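Peptidoglycan hydrolase FlgJ (Sphingomonas sp. A1, PDB 2ZYC) probably hydrolyses peptidoglycan, through the C-terminal glycoside hydrolase family 73 domain that makes up this chain, as a flagellum-specific muramidase that lets the rod assemble in the periplasm. Local coordinates at residues Gln41-Asn55 with Phe86-Tyr99. The protein carries 2 engineered substitutions. Residues are numbered along the deposited sequence; the frame is centred on the assembly and turned at random. Where two conformers were deposited one is given.
Sequences QIRNKDGTPSYNLFN and FRAYDSYEQAFQDY
The ring of F86 takes the CD1 methyl of I42 over the centre of one face, 3.6 Å from the centroid, while the carbonyl O of N55 lies at its edge. One residue on, R87 offers its backbone O to N52 ND2 (2.8 Å), with the donor tilted out of the carbonyl plane; I56 O also accepts from ND2. The R87 side chain runs extended away from 41-55 to a salt bridge with D98. Y89 donates from its backbone N to S50 O (2.8 Å) and from its phenol OH to D98 OD2, the carboxylate oxygen that R87 NH1 also meets. One water donates to the carbonyl oxygens of both P49 and Y89. S91, the N-cap of helix 92-105, sets its CA over one face of the Y51 ring; P49 CG lies toward the rim of the opposite face. In this glycoside hydrolase family 73 domain, of the lysozyme clan, the irregular loop between helix 24-35 and strand 65-71 is seated on the end of strand 82-88, the short link and the start of helix 92-105. The Y92 ring receives the edge of Y51 on one face in an offset edge-to-face pair, planes at 84°, and L53 CD1 over the other; its OH donates to Q41 OE1 (3.0 Å), brought there by an extended chain. F96 takes the edge of the F54 ring on its face, centroids 5.2 Å apart. Y99, with CG anti to its backbone N (chi1 174°), lays its ring against a face of F54 in a stack with centroids 4.1 Å apart and planes 24° from parallel, and A31 of helix 24-35 also touches F54. Were F54 an alanine, a gap would probably open between F96 and Y99, each losing this aromatic neighbour.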
ATOM      1  N   GLN A  41      10.140  -2.707   5.290  1.00 24.09           N
ATOM      2  CA  GLN A  41      10.287  -2.099   3.970  0.50 23.75           C
ATOM      3  C   GLN A  41      11.591  -2.537   3.300  1.00 23.46           C
ATOM      4  O   GLN A  41      12.593  -2.725   3.990  1.00 23.44           O
ATOM      5  CB  GLN A  41      10.331  -0.593   4.187  0.50 23.93           C
ATOM      6  CG  GLN A  41      10.184   0.275   2.968  0.50 23.96           C
ATOM      7  CD  GLN A  41      10.135   1.743   3.344  0.50 23.94           C
ATOM      8  OE1 GLN A  41       9.921   2.094   4.507  0.50 23.44           O
ATOM      9  NE2 GLN A  41      10.343   2.606   2.369  0.50 23.42           N
ATOM     10  N   ILE A  42      11.591  -2.648   1.976  1.00 22.84           N
ATOM     11  CA  ILE A  42      12.804  -2.970   1.215  1.00 22.32           C
ATOM     12  C   ILE A  42      13.757  -1.771   1.226  1.00 22.10           C
ATOM     13  O   ILE A  42      13.329  -0.636   1.049  1.00 21.58           O
ATOM     14  CB  ILE A  42      12.442  -3.381  -0.230  1.00 22.45           C
ATOM     15  CG1 ILE A  42      11.627  -4.675  -0.221  1.00 21.97           C
ATOM     16  CG2 ILE A  42      13.691  -3.548  -1.091  1.00 22.33           C
ATOM     17  CD1 ILE A  42      10.624  -4.775  -1.371  1.00 23.02           C
ATOM     18  N   ARG A  43      15.047  -2.035   1.444  0.50 22.14           N
ATOM     19  CA  ARG A  43      16.047  -0.972   1.585  0.50 22.35           C
ATOM     20  C   ARG A  43      17.178  -1.094   0.553  0.50 22.42           C
ATOM     21  O   ARG A  43      17.575  -2.205   0.194  0.50 22.57           O
ATOM     22  CB  ARG A  43      16.626  -0.969   3.010  0.50 22.29           C
ATOM     23  CG  ARG A  43      15.596  -1.266   4.113  0.50 22.10           C
ATOM     24  CD  ARG A  43      16.026  -0.777   5.494  0.50 22.38           C
ATOM     25  NE  ARG A  43      15.719   0.640   5.688  0.50 21.18           N
ATOM     26  CZ  ARG A  43      16.590   1.624   5.497  0.50 19.96           C
ATOM     27  NH1 ARG A  43      16.227   2.888   5.687  0.50 18.63           N
ATOM     28  NH2 ARG A  43      17.829   1.342   5.122  0.50 19.47           N
ATOM     29  N   ASN A  44      17.679   0.048   0.077  1.00 22.87           N
ATOM     30  CA  ASN A  44      18.858   0.090  -0.817  1.00 23.38           C
ATOM     31  C   ASN A  44      20.115  -0.240  -0.018  1.00 23.93           C
ATOM     32  O   ASN A  44      20.122  -0.081   1.205  1.00 24.06           O
ATOM     33  CB  ASN A  44      19.021   1.476  -1.448  1.00 22.99           C
ATOM     34  CG  ASN A  44      17.892   1.834  -2.400  1.00 23.39           C
ATOM     35  OD1 ASN A  44      17.588   1.097  -3.335  1.00 23.74           O
ATOM     36  ND2 ASN A  44      17.275   2.978  -2.168  1.00 22.29           N
ATOM     37  N   LYS A  45      21.174  -0.687  -0.693  1.00 24.96           N
ATOM     38  CA  LYS A  45      22.426  -1.047   0.001  1.00 25.79           C
ATOM     39  C   LYS A  45      23.063   0.130   0.737  1.00 25.72           C
ATOM     40  O   LYS A  45      23.738  -0.061   1.753  1.00 26.21           O
ATOM     41  CB  LYS A  45      23.440  -1.669  -0.958  1.00 26.09           C
ATOM     42  CG  LYS A  45      23.070  -3.067  -1.411  1.00 27.74           C
ATOM     43  CD  LYS A  45      24.293  -3.815  -1.930  1.00 30.49           C
ATOM     44  CE  LYS A  45      23.887  -4.955  -2.849  1.00 32.30           C
ATOM     45  NZ  LYS A  45      23.495  -4.450  -4.203  1.00 34.41           N
ATOM     46  N   ASP A  46      22.827   1.341   0.237  1.00 25.71           N
ATOM     47  CA  ASP A  46      23.379   2.546   0.854  1.00 25.59           C
ATOM     48  C   ASP A  46      22.600   2.998   2.095  1.00 25.53           C
ATOM     49  O   ASP A  46      22.911   4.037   2.686  1.00 25.55           O
ATOM     50  CB  ASP A  46      23.516   3.685  -0.174  1.00 25.88           C
ATOM     51  CG  ASP A  46      22.175   4.270  -0.621  1.00 26.42           C
ATOM     52  OD1 ASP A  46      21.109   3.858  -0.116  1.00 27.81           O
ATOM     53  OD2 ASP A  46      22.189   5.168  -1.490  1.00 27.13           O
ATOM     54  N   GLY A  47      21.578   2.227   2.469  1.00 24.93           N
ATOM     55  CA  GLY A  47      20.776   2.524   3.656  1.00 24.66           C
ATOM     56  C   GLY A  47      19.549   3.390   3.419  1.00 24.29           C
ATOM     57  O   GLY A  47      18.711   3.544   4.321  1.00 24.64           O
ATOM     58  N   THR A  48      19.424   3.965   2.228  1.00 23.18           N
ATOM     59  CA  THR A  48      18.213   4.713   1.901  1.00 22.52           C
ATOM     60  C   THR A  48      17.071   3.713   1.677  1.00 21.50           C
ATOM     61  O   THR A  48      17.295   2.615   1.174  1.00 21.84           O
ATOM     62  CB  THR A  48      18.382   5.649   0.677  1.00 22.72           C
ATOM     63  OG1 THR A  48      18.814   4.890  -0.460  1.00 23.11           O
ATOM     64  CG2 THR A  48      19.395   6.761   0.972  1.00 23.34           C
ATOM     65  N   PRO A  49      15.848   4.073   2.093  1.00 20.40           N
ATOM     66  CA  PRO A  49      14.760   3.130   1.856  1.00 19.41           C
ATOM     67  C   PRO A  49      14.403   3.127   0.371  1.00 18.35           C
ATOM     68  O   PRO A  49      14.715   4.086  -0.345  1.00 17.57           O
ATOM     69  CB  PRO A  49      13.609   3.707   2.686  1.00 19.23           C
ATOM     70  CG  PRO A  49      13.907   5.158   2.812  1.00 19.98           C
ATOM     71  CD  PRO A  49      15.395   5.316   2.746  1.00 20.48           C
ATOM     72  N   SER A  50      13.771   2.050  -0.082  1.00 17.59           N
ATOM     73  CA  SER A  50      13.233   1.995  -1.437  1.00 16.62           C
ATOM     74  C   SER A  50      11.979   2.859  -1.563  1.00 16.08           C
ATOM     75  O   SER A  50      11.612   3.269  -2.668  1.00 15.35           O
ATOM     76  CB  SER A  50      12.890   0.557  -1.799  1.00 16.99           C
ATOM     77  OG  SER A  50      11.847   0.078  -0.975  1.00 16.22           O
ATOM     78  N   TYR A  51      11.335   3.109  -0.414  1.00 15.26           N
ATOM     79  CA  TYR A  51      10.030   3.777  -0.306  1.00 14.94           C
ATOM     80  C   TYR A  51       8.921   2.950  -0.965  1.00 13.80           C
ATOM     81  O   TYR A  51       7.788   3.413  -1.107  1.00 13.41           O
ATOM     82  CB  TYR A  51      10.064   5.200  -0.874  1.00 15.90           C
ATOM     83  CG  TYR A  51      11.073   6.114  -0.206  1.00 18.43           C
ATOM     84  CD1 TYR A  51      10.774   6.765   0.992  1.00 20.11           C
ATOM     85  CD2 TYR A  51      12.334   6.316  -0.776  1.00 20.31           C
ATOM     86  CE1 TYR A  51      11.718   7.619   1.604  1.00 21.57           C
ATOM     87  CE2 TYR A  51      13.279   7.155  -0.175  1.00 21.07           C
ATOM     88  CZ  TYR A  51      12.963   7.801   1.007  1.00 20.54           C
ATOM     89  OH  TYR A  51      13.914   8.620   1.594  1.00 20.62           O
ATOM     90  N   ASN A  52       9.261   1.718  -1.337  1.00 12.79           N
ATOM     91  CA  ASN A  52       8.365   0.828  -2.075  1.00 12.35           C
ATOM     92  C   ASN A  52       7.461   0.089  -1.092  1.00 12.05           C
ATOM     93  O   ASN A  52       7.612  -1.115  -0.851  1.00 12.31           O
ATOM     94  CB  ASN A  52       9.192  -0.144  -2.931  1.00 11.84           C
ATOM     95  CG  ASN A  52       8.342  -0.950  -3.907  1.00 12.03           C
ATOM     96  OD1 ASN A  52       7.109  -0.951  -3.830  1.00 10.78           O
ATOM     97  ND2 ASN A  52       9.008  -1.646  -4.827  1.00 11.53           N
ATOM     98  N   LEU A  53       6.516   0.839  -0.528  0.50 11.77           N
ATOM     99  CA  LEU A  53       5.624   0.331   0.509  0.50 11.76           C
ATOM    100  C   LEU A  53       4.702  -0.781   0.021  0.50 11.60           C
ATOM    101  O   LEU A  53       4.268  -1.614   0.810  0.50 11.46           O
ATOM    102  CB  LEU A  53       4.796   1.470   1.107  0.50 11.48           C
ATOM    103  CG  LEU A  53       5.575   2.515   1.912  0.50 11.31           C
ATOM    104  CD1 LEU A  53       4.610   3.475   2.587  0.50 11.40           C
ATOM    105  CD2 LEU A  53       6.472   1.852   2.947  0.50 10.97           C
ATOM    106  N   PHE A  54       4.423  -0.798  -1.282  1.00 11.62           N
ATOM    107  CA  PHE A  54       3.515  -1.797  -1.854  1.00 11.52           C
ATOM    108  C   PHE A  54       4.217  -3.036  -2.431  1.00 11.78           C
ATOM    109  O   PHE A  54       3.566  -3.912  -3.001  1.00 11.66           O
ATOM    110  CB  PHE A  54       2.554  -1.141  -2.856  1.00 11.44           C
ATOM    111  CG  PHE A  54       1.619  -0.149  -2.214  1.00 10.98           C
ATOM    112  CD1 PHE A  54       0.487  -0.584  -1.525  1.00 12.01           C
ATOM    113  CD2 PHE A  54       1.889   1.217  -2.268  1.00 11.54           C
ATOM    114  CE1 PHE A  54      -0.370   0.338  -0.915  1.00 10.90           C
ATOM    115  CE2 PHE A  54       1.031   2.143  -1.670  1.00 12.29           C
ATOM    116  CZ  PHE A  54      -0.102   1.690  -0.995  1.00 11.38           C
ATOM    117  N   ASN A  55       5.539  -3.105  -2.240  1.00 11.57           N
ATOM    118  CA  ASN A  55       6.342  -4.261  -2.643  1.00 10.81           C
ATOM    119  C   ASN A  55       6.228  -4.564  -4.151  1.00 10.56           C
ATOM    120  O   ASN A  55       6.208  -5.723  -4.562  1.00 10.47           O
ATOM    121  CB  ASN A  55       5.956  -5.485  -1.802  1.00 11.01           C
ATOM    122  CG  ASN A  55       6.449  -5.394  -0.375  1.00 12.40           C
ATOM    123  OD1 ASN A  55       7.543  -4.880  -0.115  1.00 13.70           O
ATOM    124  ND2 ASN A  55       5.653  -5.908   0.565  1.00 13.16           N
ATOM    125  N   PHE A  86      12.946  -5.198  -7.358  1.00 15.43           N
ATOM    126  CA  PHE A  86      11.881  -4.310  -6.908  1.00 14.55           C
ATOM    127  C   PHE A  86      12.098  -2.884  -7.375  1.00 14.09           C
ATOM    128  O   PHE A  86      13.231  -2.428  -7.530  1.00 13.65           O
ATOM    129  CB  PHE A  86      11.797  -4.324  -5.378  1.00 14.74           C
ATOM    130  CG  PHE A  86      11.323  -5.621  -4.814  1.00 14.65           C
ATOM    131  CD1 PHE A  86       9.958  -5.904  -4.747  1.00 15.65           C
ATOM    132  CD2 PHE A  86      12.235  -6.567  -4.348  1.00 14.65           C
ATOM    133  CE1 PHE A  86       9.501  -7.122  -4.220  1.00 16.26           C
ATOM    134  CE2 PHE A  86      11.799  -7.778  -3.824  1.00 15.45           C
ATOM    135  CZ  PHE A  86      10.423  -8.062  -3.758  1.00 16.40           C
ATOM    136  N   ARG A  87      11.000  -2.167  -7.579  1.00 12.94           N
ATOM    137  CA  ARG A  87      11.076  -0.744  -7.882  1.00 13.09           C
ATOM    138  C   ARG A  87      11.611   0.017  -6.670  1.00 13.31           C
ATOM    139  O   ARG A  87      11.394  -0.393  -5.530  1.00 12.60           O
ATOM    140  CB  ARG A  87       9.697  -0.215  -8.272  1.00 12.61           C
ATOM    141  CG  ARG A  87       9.079  -0.981  -9.438  1.00 12.45           C
ATOM    142  CD  ARG A  87       7.762  -0.354  -9.893  1.00 11.46           C
ATOM    143  NE  ARG A  87       7.133  -1.158 -10.943  1.00 11.27           N
ATOM    144  CZ  ARG A  87       6.075  -0.781 -11.653  1.00 12.41           C
ATOM    145  NH1 ARG A  87       5.519   0.398 -11.449  1.00 11.56           N
ATOM    146  NH2 ARG A  87       5.568  -1.589 -12.580  1.00 11.75           N
ATOM    147  N   ALA A  88      12.334   1.099  -6.929  1.00 13.99           N
ATOM    148  CA  ALA A  88      12.755   2.015  -5.861  1.00 14.53           C
ATOM    149  C   ALA A  88      12.427   3.446  -6.245  1.00 15.31           C
ATOM    150  O   ALA A  88      12.449   3.811  -7.433  1.00 15.63           O
ATOM    151  CB  ALA A  88      14.245   1.858  -5.554  1.00 14.92           C
ATOM    152  N   TYR A  89      12.131   4.257  -5.233  1.00 15.42           N
ATOM    153  CA  TYR A  89      11.614   5.600  -5.446  1.00 16.45           C
ATOM    154  C   TYR A  89      12.419   6.601  -4.622  1.00 17.89           C
ATOM    155  O   TYR A  89      13.248   6.204  -3.810  1.00 18.01           O
ATOM    156  CB  TYR A  89      10.146   5.664  -5.028  1.00 15.61           C
ATOM    157  CG  TYR A  89       9.263   4.623  -5.681  1.00 15.00           C
ATOM    158  CD1 TYR A  89       8.807   4.794  -6.992  1.00 14.67           C
ATOM    159  CD2 TYR A  89       8.889   3.469  -4.989  1.00 15.24           C
ATOM    160  CE1 TYR A  89       7.974   3.838  -7.596  1.00 14.30           C
ATOM    161  CE2 TYR A  89       8.065   2.506  -5.576  1.00 14.02           C
ATOM    162  CZ  TYR A  89       7.614   2.701  -6.880  1.00 12.88           C
ATOM    163  OH  TYR A  89       6.802   1.747  -7.446  1.00 13.89           O
ATOM    164  N   ASP A  90      12.149   7.889  -4.829  1.00 19.58           N
ATOM    165  CA  ASP A  90      12.812   8.961  -4.080  1.00 21.22           C
ATOM    166  C   ASP A  90      12.038   9.384  -2.827  1.00 21.38           C
ATOM    167  O   ASP A  90      12.568  10.138  -2.006  1.00 21.75           O
ATOM    168  CB  ASP A  90      13.034  10.191  -4.967  1.00 22.15           C
ATOM    169  CG  ASP A  90      13.746   9.869  -6.271  1.00 25.15           C
ATOM    170  OD1 ASP A  90      14.712   9.069  -6.267  1.00 28.54           O
ATOM    171  OD2 ASP A  90      13.340  10.438  -7.305  1.00 29.22           O
ATOM    172  N   SER A  91      10.801   8.899  -2.687  1.00 21.01           N
ATOM    173  CA  SER A  91       9.900   9.266  -1.588  1.00 20.68           C
ATOM    174  C   SER A  91       8.659   8.370  -1.526  1.00 20.62           C
ATOM    175  O   SER A  91       8.345   7.680  -2.497  1.00 20.42           O
ATOM    176  CB  SER A  91       9.441  10.721  -1.743  1.00 20.58           C
ATOM    177  OG  SER A  91       8.682  10.884  -2.934  1.00 20.27           O
ATOM    178  N   TYR A  92       7.945   8.396  -0.395  1.00 20.53           N
ATOM    179  CA  TYR A  92       6.611   7.774  -0.306  1.00 20.44           C
ATOM    180  C   TYR A  92       5.643   8.390  -1.314  1.00 20.11           C
ATOM    181  O   TYR A  92       4.844   7.683  -1.935  1.00 19.96           O
ATOM    182  CB  TYR A  92       6.015   7.886   1.108  1.00 20.80           C
ATOM    183  CG  TYR A  92       6.626   6.966   2.149  1.00 21.71           C
ATOM    184  CD1 TYR A  92       7.333   5.815   1.784  1.00 21.33           C
ATOM    185  CD2 TYR A  92       6.464   7.237   3.512  1.00 22.72           C
ATOM    186  CE1 TYR A  92       7.888   4.970   2.754  1.00 22.21           C
ATOM    187  CE2 TYR A  92       7.002   6.399   4.483  1.00 21.75           C
ATOM    188  CZ  TYR A  92       7.705   5.272   4.107  1.00 22.20           C
ATOM    189  OH  TYR A  92       8.232   4.461   5.088  1.00 22.23           O
ATOM    190  N   GLU A  93       5.722   9.710  -1.471  1.00 19.56           N
ATOM    191  CA  GLU A  93       4.944  10.422  -2.486  1.00 19.38           C
ATOM    192  C   GLU A  93       5.089   9.783  -3.873  1.00 18.33           C
ATOM    193  O   GLU A  93       4.092   9.490  -4.521  1.00 17.97           O
ATOM    194  CB  GLU A  93       5.328  11.906  -2.529  1.00 19.58           C
ATOM    195  CG  GLU A  93       4.547  12.736  -3.548  1.00 20.41           C
ATOM    196  CD  GLU A  93       4.827  14.237  -3.461  1.00 21.88           C
ATOM    197  OE1 GLU A  93       5.720  14.660  -2.689  1.00 24.91           O
ATOM    198  OE2 GLU A  93       4.143  15.003  -4.179  1.00 26.12           O
ATOM    199  N   GLN A  94       6.329   9.576  -4.312  0.50 17.70           N
ATOM    200  CA  GLN A  94       6.576   8.986  -5.629  0.50 17.32           C
ATOM    201  C   GLN A  94       6.029   7.559  -5.694  0.50 16.81           C
ATOM    202  O   GLN A  94       5.420   7.166  -6.693  0.50 16.70           O
ATOM    203  CB  GLN A  94       8.068   9.006  -5.975  0.50 17.26           C
ATOM    204  CG  GLN A  94       8.341   8.694  -7.446  0.50 17.48           C
ATOM    205  CD  GLN A  94       9.814   8.665  -7.807  0.50 17.60           C
ATOM    206  OE1 GLN A  94      10.679   8.534  -6.948  0.50 17.03           O
ATOM    207  NE2 GLN A  94      10.101   8.788  -9.096  0.50 18.35           N
ATOM    208  N   ALA A  95       6.251   6.798  -4.624  1.00 16.44           N
ATOM    209  CA  ALA A  95       5.768   5.417  -4.536  1.00 16.06           C
ATOM    210  C   ALA A  95       4.248   5.345  -4.662  1.00 15.75           C
ATOM    211  O   ALA A  95       3.719   4.513  -5.395  1.00 15.14           O
ATOM    212  CB  ALA A  95       6.224   4.773  -3.234  1.00 16.12           C
ATOM    213  N   PHE A  96       3.547   6.231  -3.957  1.00 15.30           N
ATOM    214  CA  PHE A  96       2.089   6.300  -4.056  1.00 15.62           C
ATOM    215  C   PHE A  96       1.618   6.728  -5.446  1.00 15.59           C
ATOM    216  O   PHE A  96       0.618   6.214  -5.945  1.00 15.95           O
ATOM    217  CB  PHE A  96       1.506   7.229  -2.975  1.00 15.60           C
ATOM    218  CG  PHE A  96       1.226   6.534  -1.680  1.00 15.46           C
ATOM    219  CD1 PHE A  96       0.008   5.892  -1.474  1.00 16.52           C
ATOM    220  CD2 PHE A  96       2.180   6.503  -0.671  1.00 15.60           C
ATOM    221  CE1 PHE A  96      -0.264   5.242  -0.269  1.00 16.13           C
ATOM    222  CE2 PHE A  96       1.916   5.862   0.536  1.00 15.96           C
ATOM    223  CZ  PHE A  96       0.697   5.224   0.730  1.00 15.98           C
ATOM    224  N   GLN A  97       2.334   7.661  -6.071  1.00 15.63           N
ATOM    225  CA  GLN A  97       2.006   8.120  -7.427  0.50 15.63           C
ATOM    226  C   GLN A  97       2.125   6.962  -8.421  1.00 15.25           C
ATOM    227  O   GLN A  97       1.275   6.784  -9.293  1.00 15.09           O
ATOM    228  CB  GLN A  97       2.912   9.289  -7.849  0.50 15.69           C
ATOM    229  CG  GLN A  97       2.630  10.608  -7.107  0.50 16.30           C
ATOM    230  CD  GLN A  97       3.638  11.721  -7.393  0.50 16.50           C
ATOM    231  OE1 GLN A  97       4.740  11.482  -7.891  0.50 18.43           O
ATOM    232  NE2 GLN A  97       3.261  12.950  -7.055  0.50 18.16           N
ATOM    233  N   ASP A  98       3.194   6.178  -8.280  1.00 15.09           N
ATOM    234  CA  ASP A  98       3.417   5.025  -9.164  1.00 14.53           C
ATOM    235  C   ASP A  98       2.340   3.954  -8.954  1.00 14.48           C
ATOM    236  O   ASP A  98       1.855   3.355  -9.916  1.00 14.23           O
ATOM    237  CB  ASP A  98       4.823   4.450  -8.973  1.00 14.89           C
ATOM    238  CG  ASP A  98       5.182   3.421 -10.040  1.00 14.03           C
ATOM    239  OD1 ASP A  98       4.883   3.654 -11.237  1.00 13.46           O
ATOM    240  OD2 ASP A  98       5.757   2.378  -9.669  1.00 14.52           O
ATOM    241  N   TYR A  99       1.955   3.735  -7.697  1.00 14.23           N
ATOM    242  CA  TYR A  99       0.865   2.822  -7.341  0.50 14.93           C
ATOM    243  C   TYR A  99      -0.448   3.298  -7.965  1.00 14.37           C
ATOM    244  O   TYR A  99      -1.211   2.517  -8.544  1.00 14.76           O
ATOM    245  CB  TYR A  99       0.712   2.754  -5.813  0.50 15.30           C
ATOM    246  CG  TYR A  99      -0.480   1.951  -5.336  0.50 16.33           C
ATOM    247  CD1 TYR A  99      -0.360   0.589  -5.072  0.50 17.37           C
ATOM    248  CD2 TYR A  99      -1.728   2.552  -5.153  0.50 16.97           C
ATOM    249  CE1 TYR A  99      -1.445  -0.160  -4.634  0.50 17.31           C
ATOM    250  CE2 TYR A  99      -2.828   1.803  -4.719  0.50 17.57           C
ATOM    251  CZ  TYR A  99      -2.672   0.451  -4.461  0.50 17.15           C
ATOM    252  OH  TYR A  99      -3.739  -0.302  -4.035  0.50 17.82           O
TER
HETATM  253  O   HOH W   1      15.220   4.483  -3.003  1.00 24.26           O
HETATM  254  O   HOH W   2      12.605  11.268   0.313  1.00 24.02           O